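Probable transcriptional regulator (Pseudomonas aeruginosa PAO1, PDB 2GEN) probably binds DNA at regulatory sites and controls transcription as a dimeric, all-helical member of the TetR family. Local coordinates at residues His162-Gln167 and Val175-Cys180; Asp10-Ala15 and Tyr45-Asn50; Thr89-Trp94 and Val156-Ala161. One frame throughout, in Å; residues are numbered along the deposited sequence.

Two distinct regions of an all-helical chain are sampled here. Interaction 2 comes first along the sequence and joins helix 9-23 to the end of helix 41-47, the latter within the predicted helix-turn-helix motif. Interactions 3 and 1 follow in series and share helix 150-169, whose residues 156-161 and 162-167 are consecutive. Their centres lie 9 Å apart and they touch, L177 CD1 meeting I92 CD1 at 3.6 Å, and both reach the second subunit. Interaction 2 lies across the chain's centre, 30 Å from interaction 1 and 28 Å from interaction 3, centre to centre. The layout is consistent with the TetR plan of a DNA-binding head and a dimerising, larger helical domain.

Interaction 1: residues His162-Gln167 and Val175-Cys180; sequences HDLARQ and VALADC
L164 and L177 meet side by side, their side chains sliding past one another in opposite directions, so that the contact runs along the branches. The CG of L164 rests 3.8 Å from CD1 of L177. Both leucines adopt the same shape: CG lies opposite the backbone N in each, with chi1 -167° for L164 and -171° for L177, which sends each branched end across to the partner segment. The two methyls of L177 divide their work, since CD2 turns to the small A165, whose CB it approaches to 4.1 Å. On L164 the CD2 methyl takes the other neighbour, C180, touching its CB at 3.7 Å and its SG at 3.8 Å. The cysteine thiol sits beside its own backbone N (chi1 -61°) and thus flanks this methyl. All four residues are buried, and the contact is wholly apolar. Helix 80-97 adds V95 and V96 against L177, while S155 and C152 of the second subunit pack on L164 and C180. Because C180 is the N-cap of helix 181-192, the loop folds back on helix 150-169 just where the next helix starts, an arrangement consistent with the two-helix dimerisation hairpin of TetR regulators.

Interaction 2: residues Asp10-Ala15 and Tyr45-Asn50; sequences DEILQA and YHHFGN
I12 and L13 of helix 9-23 pack against H47 and F48 in an apolar contact between the first helix of the DNA-binding region and the point where helix 41-47 ends. The predicted helix-turn-helix motif includes this end, and by analogy with the family helix 41-47 would be the recognition helix. F48, the first residue to leave helical backbone angles, supplies the centre of the contact. Its ring is approached from two directions. I12 comes in at the edge, its CG2 methyl lying in the ring plane 3.9 Å from CE2 and 4.0 Å from CD2 of F48. The L13 side chain crosses that of F48 at about a right angle, with CG 3.8 Å from CZ and CD2 3.8 Å from CE2 of F48. CB of H47, the preceding residue, lies 4.1 Å above one face of the same ring, offset toward the rim.

I12 splits its two branches between the aromatic residues. While CG2 serves F48, the other arm reaches out in extended form (chi2 161°) and brings CD1 to 3.4 Å from CD2 of H47, a close approach in which the two side chains cross at about a right angle. One beta-branched residue thus touches two successive positions at the end of the other helix.

The surroundings complete the arrangement. K9 of the first helix also touches H47 and F48, whereas R53, I54 and E57 of helix 51-76 pack on F48 and A61 of that helix meets L13. F48 thus lies where helix 9-23, the end of helix 41-47 and the start of helix 51-76 converge.

Interaction 3: residues Thr89-Trp94 and Val156-Ala161; sequences TSYIDW and VVIGPA
Y91 and I92 of helix 80-97 face I158 and A161 of helix 150-169 across a buried, apolar contact between two nearly parallel segments. Their axes approach to 10.1 Å and cross at -20°. Along 156-161, I158 is the first residue to reach over: its CD1 methyl lies 3.8 Å from CB of Y91, close to the root of the tyrosine side chain. The CG1 arm that carries this methyl is swung roughly opposite the backbone N, which brings its end nearer to helix 80-97 than the direction of CB alone would suggest.

Next come G159 and P160, where the helix kinks: the backbone nitrogens of P160 and A161 lack their bonds to the turn before. P160 also packs on P160 of the second subunit, so the bend coincides with the dimer contact.

A161 then closes the segment, and its CB sits 3.8 Å from CD1 of I92 and 4.0 Å from CD2 of Y91, a small methyl received between two larger side chains. The Y91 ring, directed across by a chi1 of 180°, also presents its edge to the backbone: A161 O lies near the ring plane, 3.8 Å from CE2 of Y91. Farther along helix 150-169, H162 meets this ring edge-to-face, while Y66 and L106 pack on Y91 from helices 51-76 and 99-114. Near-parallel packing through an alanine, on a kinked helix that also reaches the second subunit, fits the helical core of the larger domain in TetR-type regulators.

Interaction 1: residues His162-Gln167 and Val175-Cys180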
loop_
_atom_site.group_PDB
_atom_site.type_symbol
_atom_site.label_atom_id
_atom_site.label_comp_id
_atom_site.label_asym_id
_atom_site.label_seq_id
_atom_site.Cartn_x
_atom_site.Cartn_y
_atom_site.Cartn_z
ATOM N N HIS A 162 -0.912 4.979 -5.574
ATOM C CA HIS A 162 -1.080 4.521 -4.215
ATOM C C HIS A 162 0.280 4.451 -3.486
ATOM O O HIS A 162 0.412 4.874 -2.314
ATOM C CB HIS A 162 -1.729 3.123 -4.197
ATOM C CG HIS A 162 -3.213 3.124 -4.372
ATOM N ND1 HIS A 162 -3.950 1.946 -4.429
ATOM C CD2 HIS A 162 -4.111 4.137 -4.510
ATOM C CE1 HIS A 162 -5.237 2.241 -4.557
ATOM N NE2 HIS A 162 -5.363 3.561 -4.612
ATOM N N ASP A 163 1.263 3.881 -4.174
ATOM C CA ASP A 163 2.561 3.665 -3.556
ATOM C C ASP A 163 3.263 5.000 -3.263
ATOM O O ASP A 163 3.746 5.209 -2.142
ATOM C CB ASP A 163 3.421 2.769 -4.436
ATOM C CG ASP A 163 4.636 2.238 -3.707
ATOM O OD1 ASP A 163 4.474 1.316 -2.850
ATOM O OD2 ASP A 163 5.736 2.750 -3.985
ATOM N N LEU A 164 3.325 5.887 -4.248
ATOM C CA LEU A 164 3.948 7.213 -4.045
ATOM C C LEU A 164 3.206 8.006 -2.958
ATOM O O LEU A 164 3.840 8.619 -2.093
ATOM C CB LEU A 164 3.992 7.990 -5.335
ATOM C CG LEU A 164 4.883 9.256 -5.361
ATOM C CD1 LEU A 164 6.310 8.917 -4.880
ATOM C CD2 LEU A 164 4.947 9.848 -6.752
ATOM N N ALA A 165 1.871 7.974 -2.979
ATOM C CA ALA A 165 1.091 8.673 -1.962
ATOM C C ALA A 165 1.428 8.185 -0.554
ATOM O O ALA A 165 1.660 8.992 0.351
ATOM C CB ALA A 165 -0.390 8.513 -2.227
ATOM N N ARG A 166 1.469 6.862 -0.385
ATOM C CA ARG A 166 1.869 6.248 0.894
ATOM C C ARG A 166 3.247 6.788 1.379
ATOM O O ARG A 166 3.374 7.283 2.517
ATOM C CB ARG A 166 1.860 4.714 0.733
ATOM C CG ARG A 166 1.786 3.926 2.010
ATOM C CD ARG A 166 1.594 2.386 1.761
ATOM N NE ARG A 166 0.222 1.919 1.536
ATOM C CZ ARG A 166 -0.673 1.651 2.498
ATOM N NH1 ARG A 166 -0.377 1.846 3.780
ATOM N NH2 ARG A 166 -1.888 1.219 2.174
ATOM N N GLN A 167 4.249 6.771 0.494
ATOM C CA GLN A 167 5.606 7.233 0.840
ATOM C C GLN A 167 5.628 8.714 1.136
ATOM O O GLN A 167 6.277 9.166 2.088
ATOM C CB GLN A 167 6.559 6.935 -0.311
ATOM C CG GLN A 167 6.655 5.423 -0.644
ATOM C CD GLN A 167 7.100 4.615 0.566
ATOM O OE1 GLN A 167 6.310 3.869 1.151
ATOM N NE2 GLN A 167 8.360 4.786 0.964
ATOM N N VAL A 175 10.162 14.144 -3.408
ATOM C CA VAL A 175 9.338 14.850 -4.410
ATOM C C VAL A 175 8.012 15.351 -3.840
ATOM O O VAL A 175 7.528 14.812 -2.857
ATOM C CB VAL A 175 9.018 13.989 -5.687
ATOM C CG1 VAL A 175 9.933 14.361 -6.828
ATOM C CG2 VAL A 175 9.042 12.520 -5.406
ATOM N N ALA A 176 7.455 16.408 -4.435
ATOM C CA ALA A 176 6.112 16.862 -4.078
ATOM C C ALA A 176 5.143 15.953 -4.849
ATOM O O ALA A 176 5.295 15.792 -6.069
ATOM C CB ALA A 176 5.916 18.312 -4.472
ATOM N N LEU A 177 4.206 15.318 -4.145
ATOM C CA LEU A 177 3.183 14.478 -4.825
ATOM C C LEU A 177 2.502 15.165 -6.014
ATOM O O LEU A 177 2.406 14.531 -7.073
ATOM C CB LEU A 177 2.133 13.917 -3.845
ATOM C CG LEU A 177 1.171 12.861 -4.426
ATOM C CD1 LEU A 177 1.907 11.621 -4.948
ATOM C CD2 LEU A 177 0.103 12.453 -3.411
ATOM N N ALA A 178 2.072 16.436 -5.876
ATOM C CA ALA A 178 1.475 17.181 -6.988
ATOM C C ALA A 178 2.416 17.295 -8.177
ATOM O O ALA A 178 1.957 17.313 -9.306
ATOM C CB ALA A 178 0.997 18.596 -6.551
ATOM N N ASP A 179 3.738 17.338 -7.936
ATOM C CA ASP A 179 4.697 17.459 -9.038
ATOM C C ASP A 179 4.846 16.152 -9.820
ATOM O O ASP A 179 5.518 16.129 -10.828
ATOM C CB ASP A 179 6.106 17.885 -8.544
ATOM C CG ASP A 179 6.231 19.387 -8.251
ATOM O OD1 ASP A 179 5.370 20.176 -8.703
ATOM O OD2 ASP A 179 7.235 19.761 -7.561
ATOM N N CYS A 180 4.252 15.054 -9.347
ATOM C CA CYS A 180 4.338 13.795 -10.098
ATOM C C CYS A 180 2.981 13.438 -10.724
ATOM O O CYS A 180 2.845 12.377 -11.311
ATOM C CB CYS A 180 4.736 12.657 -9.183
ATOM S SG CYS A 180 6.369 12.939 -8.420
#

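Interaction 2: residues Asp10-Ala15 and Tyr45-Asn50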
loop_
_atom_site.group_PDB
_atom_site.type_symbol
_atom_site.label_atom_id
_atom_site.label_comp_id
_atom_site.label_asym_id
_atom_site.label_seq_id
_atom_site.Cartn_x
_atom_site.Cartn_y
_atom_site.Cartn_z
ATOM N N ASP A 10 -21.211 16.281 7.413
ATOM C CA ASP A 10 -19.895 16.494 6.805
ATOM C C ASP A 10 -18.997 17.260 7.760
ATOM O O ASP A 10 -17.807 16.963 7.872
ATOM C CB ASP A 10 -20.021 17.294 5.505
ATOM C CG ASP A 10 -20.590 16.484 4.365
ATOM O OD1 ASP A 10 -20.844 15.261 4.516
ATOM O OD2 ASP A 10 -20.795 17.089 3.298
ATOM N N GLU A 11 -19.589 18.260 8.414
ATOM C CA GLU A 11 -18.906 19.120 9.396
ATOM C C GLU A 11 -18.415 18.293 10.587
ATOM O O GLU A 11 -17.289 18.467 11.071
ATOM C CB GLU A 11 -19.875 20.229 9.856
ATOM C CG GLU A 11 -19.208 21.550 10.265
ATOM C CD GLU A 11 -20.152 22.767 10.183
ATOM O OE1 GLU A 11 -21.396 22.579 10.185
ATOM O OE2 GLU A 11 -19.640 23.921 10.118
ATOM N N ILE A 12 -19.270 17.384 11.047
ATOM C CA ILE A 12 -18.932 16.461 12.137
ATOM C C ILE A 12 -17.785 15.509 11.752
ATOM O O ILE A 12 -16.817 15.335 12.509
ATOM C CB ILE A 12 -20.179 15.683 12.610
ATOM C CG1 ILE A 12 -21.127 16.649 13.356
ATOM C CG2 ILE A 12 -19.783 14.480 13.456
ATOM C CD1 ILE A 12 -22.555 16.143 13.475
ATOM N N LEU A 13 -17.864 14.917 10.560
ATOM C CA LEU A 13 -16.759 14.074 10.089
ATOM C C LEU A 13 -15.428 14.818 9.966
ATOM O O LEU A 13 -14.377 14.267 10.287
ATOM C CB LEU A 13 -17.122 13.369 8.776
ATOM C CG LEU A 13 -18.294 12.402 8.897
ATOM C CD1 LEU A 13 -18.558 11.773 7.544
ATOM C CD2 LEU A 13 -17.990 11.285 9.959
ATOM N N GLN A 14 -15.453 16.073 9.510
ATOM C CA GLN A 14 -14.202 16.804 9.382
ATOM C C GLN A 14 -13.602 17.113 10.756
ATOM O O GLN A 14 -12.389 17.072 10.920
ATOM C CB GLN A 14 -14.332 18.059 8.488
ATOM C CG GLN A 14 -14.458 17.741 6.951
ATOM C CD GLN A 14 -13.404 16.718 6.410
ATOM O OE1 GLN A 14 -13.707 15.518 6.198
ATOM N NE2 GLN A 14 -12.174 17.187 6.215
ATOM N N ALA A 15 -14.458 17.395 11.734
ATOM C CA ALA A 15 -14.026 17.582 13.130
ATOM C C ALA A 15 -13.384 16.320 13.674
ATOM O O ALA A 15 -12.312 16.376 14.255
ATOM C CB ALA A 15 -15.223 17.987 14.022
ATOM N N TYR A 45 -24.717 11.428 18.344
ATOM C CA TYR A 45 -25.385 10.142 18.328
ATOM C C TYR A 45 -26.561 10.122 17.338
ATOM O O TYR A 45 -26.809 9.097 16.692
ATOM C CB TYR A 45 -25.824 9.738 19.752
ATOM C CG TYR A 45 -24.794 8.915 20.505
ATOM C CD1 TYR A 45 -23.745 9.532 21.194
ATOM C CD2 TYR A 45 -24.858 7.522 20.509
ATOM C CE1 TYR A 45 -22.785 8.772 21.887
ATOM C CE2 TYR A 45 -23.916 6.755 21.202
ATOM C CZ TYR A 45 -22.883 7.392 21.898
ATOM O OH TYR A 45 -21.951 6.622 22.577
ATOM N N HIS A 46 -27.281 11.241 17.219
ATOM C CA HIS A 46 -28.441 11.300 16.326
ATOM C C HIS A 46 -28.019 11.157 14.865
ATOM O O HIS A 46 -28.574 10.336 14.128
ATOM C CB HIS A 46 -29.261 12.582 16.521
ATOM C CG HIS A 46 -30.532 12.598 15.726
ATOM N ND1 HIS A 46 -30.718 13.418 14.634
ATOM C CD2 HIS A 46 -31.671 11.873 15.849
ATOM C CE1 HIS A 46 -31.921 13.208 14.126
ATOM N NE2 HIS A 46 -32.518 12.273 14.840
ATOM N N HIS A 47 -27.025 11.951 14.471
ATOM C CA HIS A 47 -26.480 11.907 13.111
ATOM C C HIS A 47 -25.783 10.589 12.835
ATOM O O HIS A 47 -26.043 9.951 11.804
ATOM C CB HIS A 47 -25.521 13.069 12.874
ATOM C CG HIS A 47 -26.179 14.410 12.916
ATOM N ND1 HIS A 47 -27.235 14.748 12.095
ATOM C CD2 HIS A 47 -25.931 15.500 13.681
ATOM C CE1 HIS A 47 -27.605 15.992 12.352
ATOM N NE2 HIS A 47 -26.828 16.470 13.306
ATOM N N PHE A 48 -24.913 10.170 13.752
ATOM C CA PHE A 48 -24.136 8.955 13.567
ATOM C C PHE A 48 -24.263 7.942 14.711
ATOM O O PHE A 48 -24.947 6.935 14.558
ATOM C CB PHE A 48 -22.656 9.290 13.325
ATOM C CG PHE A 48 -22.403 10.091 12.069
ATOM C CD1 PHE A 48 -22.744 9.580 10.816
ATOM C CD2 PHE A 48 -21.808 11.350 12.138
ATOM C CE1 PHE A 48 -22.494 10.308 9.650
ATOM C CE2 PHE A 48 -21.553 12.086 10.971
ATOM C CZ PHE A 48 -21.905 11.563 9.732
ATOM N N GLY A 49 -23.582 8.207 15.824
ATOM C CA GLY A 49 -23.364 7.219 16.885
ATOM C C GLY A 49 -22.124 7.570 17.686
ATOM O O GLY A 49 -21.760 8.741 17.784
ATOM N N ASN A 50 -21.463 6.567 18.257
ATOM C CA ASN A 50 -20.276 6.812 19.088
ATOM C C ASN A 50 -19.026 7.032 18.247
ATOM O O ASN A 50 -19.119 7.109 17.012
ATOM C CB ASN A 50 -20.046 5.668 20.092
ATOM C CG ASN A 50 -19.936 4.306 19.431
ATOM O OD1 ASN A 50 -19.389 4.154 18.327
ATOM N ND2 ASN A 50 -20.433 3.298 20.120
#

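Interaction 3: residues Thr89-Trp94 and Val156-Ala161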
loop_
_atom_site.group_PDB
_atom_site.type_symbol
_atom_site.label_atom_id
_atom_site.label_comp_id
_atom_site.label_asym_id
_atom_site.label_seq_id
_atom_site.Cartn_x
_atom_site.Cartn_y
_atom_site.Cartn_z
ATOM N N THR A 89 -5.417 10.895 -11.841
ATOM C CA THR A 89 -5.470 12.334 -11.344
ATOM C C THR A 89 -6.482 12.502 -10.210
ATOM O O THR A 89 -6.261 13.319 -9.333
ATOM C CB THR A 89 -5.779 13.315 -12.469
ATOM O OG1 THR A 89 -7.086 13.035 -12.992
ATOM C CG2 THR A 89 -4.766 13.163 -13.583
ATOM N N SER A 90 -7.612 11.778 -10.220
ATOM C CA SER A 90 -8.600 11.908 -9.160
ATOM C C SER A 90 -8.016 11.514 -7.807
ATOM O O SER A 90 -8.259 12.176 -6.793
ATOM C CB SER A 90 -9.884 11.120 -9.475
ATOM O OG SER A 90 -10.485 11.644 -10.626
ATOM N N TYR A 91 -7.217 10.439 -7.801
ATOM C CA TYR A 91 -6.651 9.977 -6.559
ATOM C C TYR A 91 -5.580 10.952 -6.051
ATOM O O TYR A 91 -5.642 11.380 -4.896
ATOM C CB TYR A 91 -6.078 8.560 -6.726
ATOM C CG TYR A 91 -5.499 8.113 -5.441
ATOM C CD1 TYR A 91 -6.342 7.839 -4.342
ATOM C CD2 TYR A 91 -4.111 8.014 -5.272
ATOM C CE1 TYR A 91 -5.795 7.440 -3.101
ATOM C CE2 TYR A 91 -3.563 7.621 -4.049
ATOM C CZ TYR A 91 -4.398 7.333 -2.989
ATOM O OH TYR A 91 -3.861 6.973 -1.771
ATOM N N ILE A 92 -4.675 11.356 -6.929
ATOM C CA ILE A 92 -3.550 12.219 -6.550
ATOM C C ILE A 92 -4.135 13.559 -6.058
ATOM O O ILE A 92 -3.802 14.016 -4.978
ATOM C CB ILE A 92 -2.573 12.397 -7.726
ATOM C CG1 ILE A 92 -1.826 11.069 -7.979
ATOM C CG2 ILE A 92 -1.595 13.598 -7.426
ATOM C CD1 ILE A 92 -0.980 10.614 -6.834
ATOM N N ASP A 93 -5.057 14.112 -6.831
ATOM C CA ASP A 93 -5.646 15.436 -6.467
ATOM C C ASP A 93 -6.363 15.358 -5.137
ATOM O O ASP A 93 -6.249 16.270 -4.340
ATOM C CB ASP A 93 -6.584 15.903 -7.549
ATOM C CG ASP A 93 -5.845 16.261 -8.826
ATOM O OD1 ASP A 93 -4.576 16.326 -8.800
ATOM O OD2 ASP A 93 -6.506 16.511 -9.867
ATOM N N TRP A 94 -7.142 14.281 -4.916
ATOM C CA TRP A 94 -7.873 14.111 -3.679
ATOM C C TRP A 94 -6.897 14.004 -2.470
ATOM O O TRP A 94 -7.114 14.637 -1.412
ATOM C CB TRP A 94 -8.832 12.902 -3.760
ATOM C CG TRP A 94 -9.710 12.830 -2.522
ATOM C CD1 TRP A 94 -10.948 13.456 -2.317
ATOM C CD2 TRP A 94 -9.407 12.143 -1.323
ATOM N NE1 TRP A 94 -11.410 13.157 -1.046
ATOM C CE2 TRP A 94 -10.493 12.353 -0.422
ATOM C CE3 TRP A 94 -8.330 11.345 -0.912
ATOM C CZ2 TRP A 94 -10.507 11.795 0.876
ATOM C CZ3 TRP A 94 -8.363 10.776 0.380
ATOM C CH2 TRP A 94 -9.443 11.020 1.238
ATOM N N VAL A 156 -2.030 -2.014 -11.993
ATOM C CA VAL A 156 -1.097 -1.222 -12.815
ATOM C C VAL A 156 -1.517 0.227 -12.902
ATOM O O VAL A 156 -0.675 1.109 -12.709
ATOM C CB VAL A 156 -0.463 -1.834 -14.158
ATOM C CG1 VAL A 156 -0.485 -3.372 -14.284
ATOM C CG2 VAL A 156 -0.507 -1.001 -15.380
ATOM N N VAL A 157 -2.818 0.477 -13.086
ATOM C CA VAL A 157 -3.235 1.890 -13.240
ATOM C C VAL A 157 -3.028 2.715 -11.962
ATOM O O VAL A 157 -2.474 3.859 -12.037
ATOM C CB VAL A 157 -4.706 1.986 -13.741
ATOM C CG1 VAL A 157 -5.217 3.480 -13.687
ATOM C CG2 VAL A 157 -4.768 1.461 -15.143
ATOM N N ILE A 158 -3.444 2.170 -10.824
ATOM C CA ILE A 158 -3.425 2.933 -9.545
ATOM C C ILE A 158 -2.272 2.621 -8.592
ATOM O O ILE A 158 -2.044 3.366 -7.608
ATOM C CB ILE A 158 -4.816 2.865 -8.800
ATOM C CG1 ILE A 158 -5.046 4.078 -7.880
ATOM C CG2 ILE A 158 -4.977 1.585 -8.044
ATOM C CD1 ILE A 158 -5.140 5.386 -8.682
ATOM N N GLY A 159 -1.566 1.491 -8.810
ATOM C CA GLY A 159 -0.524 1.063 -7.862
ATOM C C GLY A 159 0.572 2.133 -7.683
ATOM O O GLY A 159 0.905 2.424 -6.546
ATOM N N PRO A 160 1.131 2.655 -8.785
ATOM C CA PRO A 160 2.169 3.704 -8.568
ATOM C C PRO A 160 1.685 4.902 -7.736
ATOM O O PRO A 160 2.372 5.321 -6.775
ATOM C CB PRO A 160 2.568 4.105 -9.984
ATOM C CG PRO A 160 2.406 2.833 -10.783
ATOM C CD PRO A 160 1.055 2.331 -10.224
ATOM N N ALA A 161 0.516 5.451 -8.073
ATOM C CA ALA A 161 -0.058 6.536 -7.309
ATOM C C ALA A 161 -0.304 6.147 -5.853
ATOM O O ALA A 161 0.050 6.901 -4.972
ATOM C CB ALA A 161 -1.389 7.036 -7.984
#